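Local coordinates for protein putative siderophore-degrading esterase (Eurofung) (Emericella nidulans, PDB 6GUO) that hydrolyses the ester bonds of the bacterial xenosiderophore enterobactin, a step required for the release of its iron inside the fungal cell, at residues A[89-94]-A[99-104]; A[35-40]-A[149-154]. All blocks are in the same frame, centred on the assembly; numbering follows the deposited sequence. Where two conformers were deposited one is given.

Contact 1 (A[89-94]-A[99-104]); sequences IGYPIT and SPRRSY
Tyr91 packs its ring against Ser99 and Arg101, in the turn from Ser99 to Arg102, and its side chain carries most of the contact from CB to OH. CB starts 3.9 Å from CB of Ser99. The ring begins close to the same atom: Tyr91 CD2 is 3.5 Å from Ser99 CB, and OG of Ser99 stands over the face near the rim. Along the other rim Arg101 takes over. Its CB makes a CH-pi contact, 4.3 Å from the Tyr91 centroid and 28° off the ring normal, while Tyr91 CD1 sits over the centre of the Arg101 guanidinium, 3.7 Å from CZ. Because the two planes are 61° apart, this is no flat stack. A bend at chi3 (57°) turns the guanidinium beside CD1 of the ring and leaves NH2 4.1 Å from CD of Pro92. At the far end, Tyr91 OH passes 3.7 Å from CA of Arg102 and hydrogen-bonds OD1 of Asp105 in helix 102-106.

Here strand 83-90 of the alpha/beta-hydrolase sheet has run out into loop, with Pro92 at the centre of an inverse gamma turn, and the chain returns through a type I turn, Ser99 to Arg102, into helix 102-106. Ser99 OG accepts a capping bond of 3.1 Å from Arg101 N and so holds the turn over the ring face. Ile93 adds an apolar contact, its CD1 3.8 Å from Ser99 N and its CG2 against Ser99 CB. The guanidinium of Arg101 also donates to Pro30 O and makes a cation-pi contact with Tyr31. Arg102 leads away from Tyr91 to a salt bridge with Asp59 and a hydrogen bond to Ser165, the probable nucleophile of a GxSxG elbow.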
loop_
_atom_site.group_PDB
_atom_site.type_symbol
_atom_site.label_atom_id
_atom_site.label_comp_id
_atom_site.label_asym_id
_atom_site.label_seq_id
_atom_site.Cartn_x
_atom_site.Cartn_y
_atom_site.Cartn_z
ATOM N N ILE A 89 -16.202 -2.473 1.745
ATOM C CA ILE A 89 -17.408 -2.274 2.551
ATOM C C ILE A 89 -17.003 -1.548 3.825
ATOM O O ILE A 89 -16.293 -2.099 4.683
ATOM C CB ILE A 89 -18.145 -3.586 2.872
ATOM C CG1 ILE A 89 -18.423 -4.381 1.586
ATOM C CG2 ILE A 89 -19.468 -3.293 3.582
ATOM C CD1 ILE A 89 -17.426 -5.475 1.308
ATOM N N GLY A 90 -17.455 -0.304 3.925
ATOM C CA GLY A 90 -17.093 0.579 5.015
ATOM C C GLY A 90 -18.263 1.423 5.466
ATOM O O GLY A 90 -19.418 0.989 5.405
ATOM N N TYR A 91 -17.952 2.642 5.895
ATOM C CA TYR A 91 -18.872 3.486 6.653
ATOM C C TYR A 91 -18.764 4.941 6.191
ATOM O O TYR A 91 -17.728 5.340 5.653
ATOM C CB TYR A 91 -18.524 3.373 8.141
ATOM C CG TYR A 91 -18.448 1.944 8.612
ATOM C CD1 TYR A 91 -19.605 1.227 8.885
ATOM C CD2 TYR A 91 -17.223 1.287 8.732
ATOM C CE1 TYR A 91 -19.550 -0.090 9.296
ATOM C CE2 TYR A 91 -17.155 -0.036 9.150
ATOM C CZ TYR A 91 -18.323 -0.724 9.427
ATOM O OH TYR A 91 -18.269 -2.037 9.835
ATOM N N PRO A 92 -19.831 5.741 6.396
ATOM C CA PRO A 92 -19.814 7.155 6.017
ATOM C C PRO A 92 -19.067 7.991 7.059
ATOM O O PRO A 92 -19.676 8.721 7.846
ATOM C CB PRO A 92 -21.307 7.508 5.947
ATOM C CG PRO A 92 -21.916 6.641 6.991
ATOM C CD PRO A 92 -21.153 5.344 6.919
ATOM N N ILE A 93 -17.744 7.876 7.037
ATOM C CA ILE A 93 -16.864 8.542 7.997
ATOM C C ILE A 93 -15.929 9.452 7.212
ATOM O O ILE A 93 -15.488 9.091 6.116
ATOM C CB ILE A 93 -16.081 7.534 8.880
ATOM C CG1 ILE A 93 -15.277 6.527 8.032
ATOM C CG2 ILE A 93 -17.054 6.808 9.803
ATOM C CD1 ILE A 93 -14.502 5.501 8.831
ATOM N N THR A 94 -15.656 10.632 7.765
ATOM C CA THR A 94 -14.883 11.668 7.067
ATOM C C THR A 94 -13.550 12.051 7.720
ATOM O O THR A 94 -12.605 12.357 7.001
ATOM C CB THR A 94 -15.724 12.945 6.882
ATOM O OG1 THR A 94 -16.175 13.414 8.158
ATOM C CG2 THR A 94 -16.925 12.661 5.984
ATOM N N SER A 99 -14.076 3.093 11.697
ATOM C CA SER A 99 -15.299 3.414 12.426
ATOM C C SER A 99 -15.448 2.510 13.652
ATOM O O SER A 99 -15.186 1.311 13.555
ATOM C CB SER A 99 -16.510 3.210 11.521
ATOM O OG SER A 99 -17.720 3.291 12.254
ATOM N N PRO A 100 -15.924 3.061 14.793
ATOM C CA PRO A 100 -16.261 2.203 15.947
ATOM C C PRO A 100 -17.308 1.106 15.649
ATOM O O PRO A 100 -17.368 0.106 16.370
ATOM C CB PRO A 100 -16.817 3.187 16.987
ATOM C CG PRO A 100 -16.413 4.542 16.535
ATOM C CD PRO A 100 -16.222 4.483 15.052
ATOM N N ARG A 101 -18.115 1.297 14.603
ATOM C CA ARG A 101 -19.114 0.302 14.174
ATOM C C ARG A 101 -18.523 -1.055 13.780
ATOM O O ARG A 101 -19.231 -2.060 13.777
ATOM C CB ARG A 101 -19.941 0.847 13.005
ATOM C CG ARG A 101 -20.889 1.965 13.414
ATOM C CD ARG A 101 -21.604 2.571 12.222
ATOM N NE ARG A 101 -22.355 1.576 11.452
ATOM C CZ ARG A 101 -22.955 1.815 10.286
ATOM N NH1 ARG A 101 -23.596 0.831 9.664
ATOM N NH2 ARG A 101 -22.921 3.025 9.732
ATOM N N ARG A 102 -17.236 -1.074 13.434
ATOM C CA ARG A 102 -16.555 -2.313 13.053
ATOM C C ARG A 102 -16.614 -3.424 14.112
ATOM O O ARG A 102 -16.642 -4.598 13.753
ATOM C CB ARG A 102 -15.093 -2.027 12.679
ATOM C CG ARG A 102 -14.198 -1.679 13.859
ATOM C CD ARG A 102 -12.869 -1.109 13.396
ATOM N NE ARG A 102 -12.088 -2.105 12.662
ATOM C CZ ARG A 102 -11.314 -3.048 13.212
ATOM N NH1 ARG A 102 -10.652 -3.890 12.422
ATOM N NH2 ARG A 102 -11.191 -3.171 14.533
ATOM N N SER A 103 -16.624 -3.055 15.396
ATOM C CA SER A 103 -16.621 -4.043 16.481
ATOM C C SER A 103 -17.867 -4.923 16.446
ATOM O O SER A 103 -17.779 -6.128 16.669
ATOM C CB SER A 103 -16.479 -3.373 17.853
ATOM O OG SER A 103 -17.630 -2.627 18.202
ATOM N N TYR A 104 -19.018 -4.322 16.155
ATOM C CA TYR A 104 -20.267 -5.079 16.010
ATOM C C TYR A 104 -20.267 -5.889 14.708
ATOM O O TYR A 104 -20.544 -7.091 14.720
ATOM C CB TYR A 104 -21.485 -4.154 16.058
ATOM C CG TYR A 104 -22.787 -4.899 15.887
ATOM C CD1 TYR A 104 -23.251 -5.757 16.881
ATOM C CD2 TYR A 104 -23.541 -4.771 14.721
ATOM C CE1 TYR A 104 -24.439 -6.458 16.727
ATOM C CE2 TYR A 104 -24.730 -5.469 14.556
ATOM C CZ TYR A 104 -25.177 -6.309 15.561
ATOM O OH TYR A 104 -26.358 -7.002 15.404
#

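Contact 2 (A[35-40]-A[149-154]); sequences VSWPLT and KVFPRV
Where helix 131-150 ends beside the sheet of the alpha/beta-hydrolase fold, Phe151, the first residue to leave helical geometry, turns its ring toward Val35 of strand 31-36 and Trp37 just past its end. The leading rim of the phenyl ring does the touching. CZ reaches CE3 of Trp37 at 3.7 Å and CE2 meets CG1 of Val35 at 3.9 Å, both partners lying near the plane of the phenyl group. With Trp37 it forms an offset edge-to-face pair, the edge of Phe151 directed toward the face of Trp37: centroids of the indole's five-membered ring and the phenyl are 5.6 Å apart, planes inclined at 69°.

The alternation of the extended chain decides who takes part, since Val35 and Trp37 face the helix end while Ser36 points to helix 60-77. CB of Trp37 is itself 3.9 Å from Phe151 CZ; with CG between the backbone N and carbonyl carbon (chi1 54°), the indole turns a face to the phenyl edge. NE1 of the indole is held by Ser42 O. Phe151 also opens a type I turn closed by a 3.1 Å bond from Val154 N to Phe151 O, and its ring packs on Val85 of strand 83-90.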
loop_
_atom_site.group_PDB
_atom_site.type_symbol
_atom_site.label_atom_id
_atom_site.label_comp_id
_atom_site.label_asym_id
_atom_site.label_seq_id
_atom_site.Cartn_x
_atom_site.Cartn_y
_atom_site.Cartn_z
ATOM N N VAL A 35 -16.110 1.097 -4.890
ATOM C CA VAL A 35 -15.838 0.123 -5.939
ATOM C C VAL A 35 -14.849 0.705 -6.945
ATOM O O VAL A 35 -15.016 1.835 -7.392
ATOM C CB VAL A 35 -17.134 -0.290 -6.670
ATOM C CG1 VAL A 35 -16.849 -1.368 -7.712
ATOM C CG2 VAL A 35 -18.177 -0.781 -5.673
ATOM N N SER A 36 -13.822 -0.069 -7.297
ATOM C CA SER A 36 -12.912 0.303 -8.371
ATOM C C SER A 36 -12.773 -0.833 -9.362
ATOM O O SER A 36 -12.964 -1.996 -9.012
ATOM C CB SER A 36 -11.530 0.682 -7.838
ATOM O OG SER A 36 -10.847 -0.435 -7.303
ATOM N N TRP A 37 -12.420 -0.477 -10.592
ATOM C CA TRP A 37 -12.292 -1.447 -11.670
ATOM C C TRP A 37 -11.086 -1.125 -12.548
ATOM O O TRP A 37 -10.546 -0.020 -12.468
ATOM C CB TRP A 37 -13.597 -1.536 -12.473
ATOM C CG TRP A 37 -14.111 -0.248 -13.008
ATOM C CD1 TRP A 37 -13.913 0.249 -14.256
ATOM C CD2 TRP A 37 -14.935 0.701 -12.326
ATOM N NE1 TRP A 37 -14.555 1.452 -14.400
ATOM C CE2 TRP A 37 -15.189 1.755 -13.227
ATOM C CE3 TRP A 37 -15.478 0.768 -11.037
ATOM C CZ2 TRP A 37 -15.964 2.863 -12.883
ATOM C CZ3 TRP A 37 -16.245 1.865 -10.696
ATOM C CH2 TRP A 37 -16.477 2.902 -11.616
ATOM N N PRO A 38 -10.634 -2.100 -13.362
ATOM C CA PRO A 38 -9.394 -1.900 -14.120
ATOM C C PRO A 38 -9.381 -0.682 -15.038
ATOM O O PRO A 38 -10.411 -0.300 -15.593
ATOM C CB PRO A 38 -9.282 -3.183 -14.947
ATOM C CG PRO A 38 -9.942 -4.209 -14.107
ATOM C CD PRO A 38 -11.090 -3.501 -13.449
ATOM N N LEU A 39 -8.197 -0.104 -15.198
ATOM C CA LEU A 39 -8.015 1.111 -15.980
ATOM C C LEU A 39 -8.219 0.935 -17.483
ATOM O O LEU A 39 -8.470 1.918 -18.174
ATOM C CB LEU A 39 -6.623 1.694 -15.716
ATOM C CG LEU A 39 -6.381 2.220 -14.303
ATOM C CD1 LEU A 39 -4.946 2.707 -14.191
ATOM C CD2 LEU A 39 -7.352 3.327 -13.928
ATOM N N THR A 40 -8.109 -0.297 -17.985
ATOM C CA THR A 40 -8.404 -0.586 -19.390
ATOM C C THR A 40 -9.905 -0.580 -19.705
ATOM O O THR A 40 -10.281 -0.537 -20.875
ATOM C CB THR A 40 -7.799 -1.933 -19.835
ATOM O OG1 THR A 40 -8.147 -2.957 -18.899
ATOM C CG2 THR A 40 -6.288 -1.829 -19.914
ATOM N N LYS A 149 -26.074 -5.393 -10.997
ATOM C CA LYS A 149 -26.408 -4.001 -11.351
ATOM C C LYS A 149 -25.221 -3.195 -11.892
ATOM O O LYS A 149 -25.355 -2.503 -12.903
ATOM C CB LYS A 149 -27.036 -3.261 -10.163
ATOM C CG LYS A 149 -28.396 -3.794 -9.726
ATOM C CD LYS A 149 -29.479 -3.508 -10.759
ATOM C CE LYS A 149 -30.840 -3.295 -10.122
ATOM N NZ LYS A 149 -30.947 -1.974 -9.435
ATOM N N VAL A 150 -24.071 -3.281 -11.227
ATOM C CA VAL A 150 -22.900 -2.491 -11.613
ATOM C C VAL A 150 -22.179 -3.114 -12.813
ATOM O O VAL A 150 -21.878 -2.407 -13.781
ATOM C CB VAL A 150 -21.940 -2.266 -10.425
ATOM C CG1 VAL A 150 -20.741 -1.413 -10.825
ATOM C CG2 VAL A 150 -22.687 -1.599 -9.276
ATOM N N PHE A 151 -21.924 -4.422 -12.752
ATOM C CA PHE A 151 -21.171 -5.133 -13.796
ATOM C C PHE A 151 -21.925 -6.349 -14.370
ATOM O O PHE A 151 -21.374 -7.453 -14.393
ATOM C CB PHE A 151 -19.813 -5.586 -13.240
ATOM C CG PHE A 151 -18.946 -4.458 -12.747
ATOM C CD1 PHE A 151 -18.391 -3.555 -13.646
ATOM C CD2 PHE A 151 -18.675 -4.307 -11.389
ATOM C CE1 PHE A 151 -17.587 -2.516 -13.200
ATOM C CE2 PHE A 151 -17.874 -3.268 -10.937
ATOM C CZ PHE A 151 -17.332 -2.373 -11.847
ATOM N N PRO A 152 -23.174 -6.153 -14.861
ATOM C CA PRO A 152 -23.997 -7.276 -15.358
ATOM C C PRO A 152 -23.412 -8.067 -16.534
ATOM O O PRO A 152 -23.750 -9.244 -16.691
ATOM C CB PRO A 152 -25.302 -6.594 -15.787
ATOM C CG PRO A 152 -24.918 -5.190 -16.073
ATOM C CD PRO A 152 -23.859 -4.864 -15.063
ATOM N N ARG A 153 -22.563 -7.436 -17.348
ATOM C CA ARG A 153 -21.946 -8.108 -18.501
ATOM C C ARG A 153 -20.573 -8.732 -18.208
ATOM O O ARG A 153 -19.931 -9.247 -19.124
ATOM C CB ARG A 153 -21.864 -7.141 -19.689
ATOM C CG ARG A 153 -23.231 -6.635 -20.129
ATOM C CD ARG A 153 -23.170 -5.750 -21.364
ATOM N NE ARG A 153 -22.235 -4.636 -21.213
ATOM C CZ ARG A 153 -22.438 -3.543 -20.474
ATOM N NH1 ARG A 153 -23.562 -3.370 -19.774
ATOM N NH2 ARG A 153 -21.495 -2.604 -20.428
ATOM N N VAL A 154 -20.145 -8.715 -16.943
ATOM C CA VAL A 154 -18.851 -9.256 -16.528
ATOM C C VAL A 154 -19.051 -10.594 -15.820
ATOM O O VAL A 154 -19.762 -10.667 -14.818
ATOM C CB VAL A 154 -18.124 -8.277 -15.578
ATOM C CG1 VAL A 154 -16.792 -8.849 -15.105
ATOM C CG2 VAL A 154 -17.911 -6.937 -16.267
#

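How the contacts relate
The contacts lie at opposite ends of a pair of neighbouring antiparallel strands, 83-90 and 31-36, each at its strand's C-terminal end. Their centres are about 24 Å apart, and about 8 Å separates the nearest atoms, without touching. In chain order 35-40 comes first, 89-94 and 99-104 follow, and 149-154 is last; contact 1 thus falls within the span that contact 2 bridges. Helices 102-106 and 131-150 are consecutive. Contact 1 is a local turn next to the probable catalytic serine, whereas contact 2 joins distant parts of the chain. Across the dimer, Leu39 of the contact 2 segment packs on Thr94 of the second subunit, a residue of the contact 1 segment.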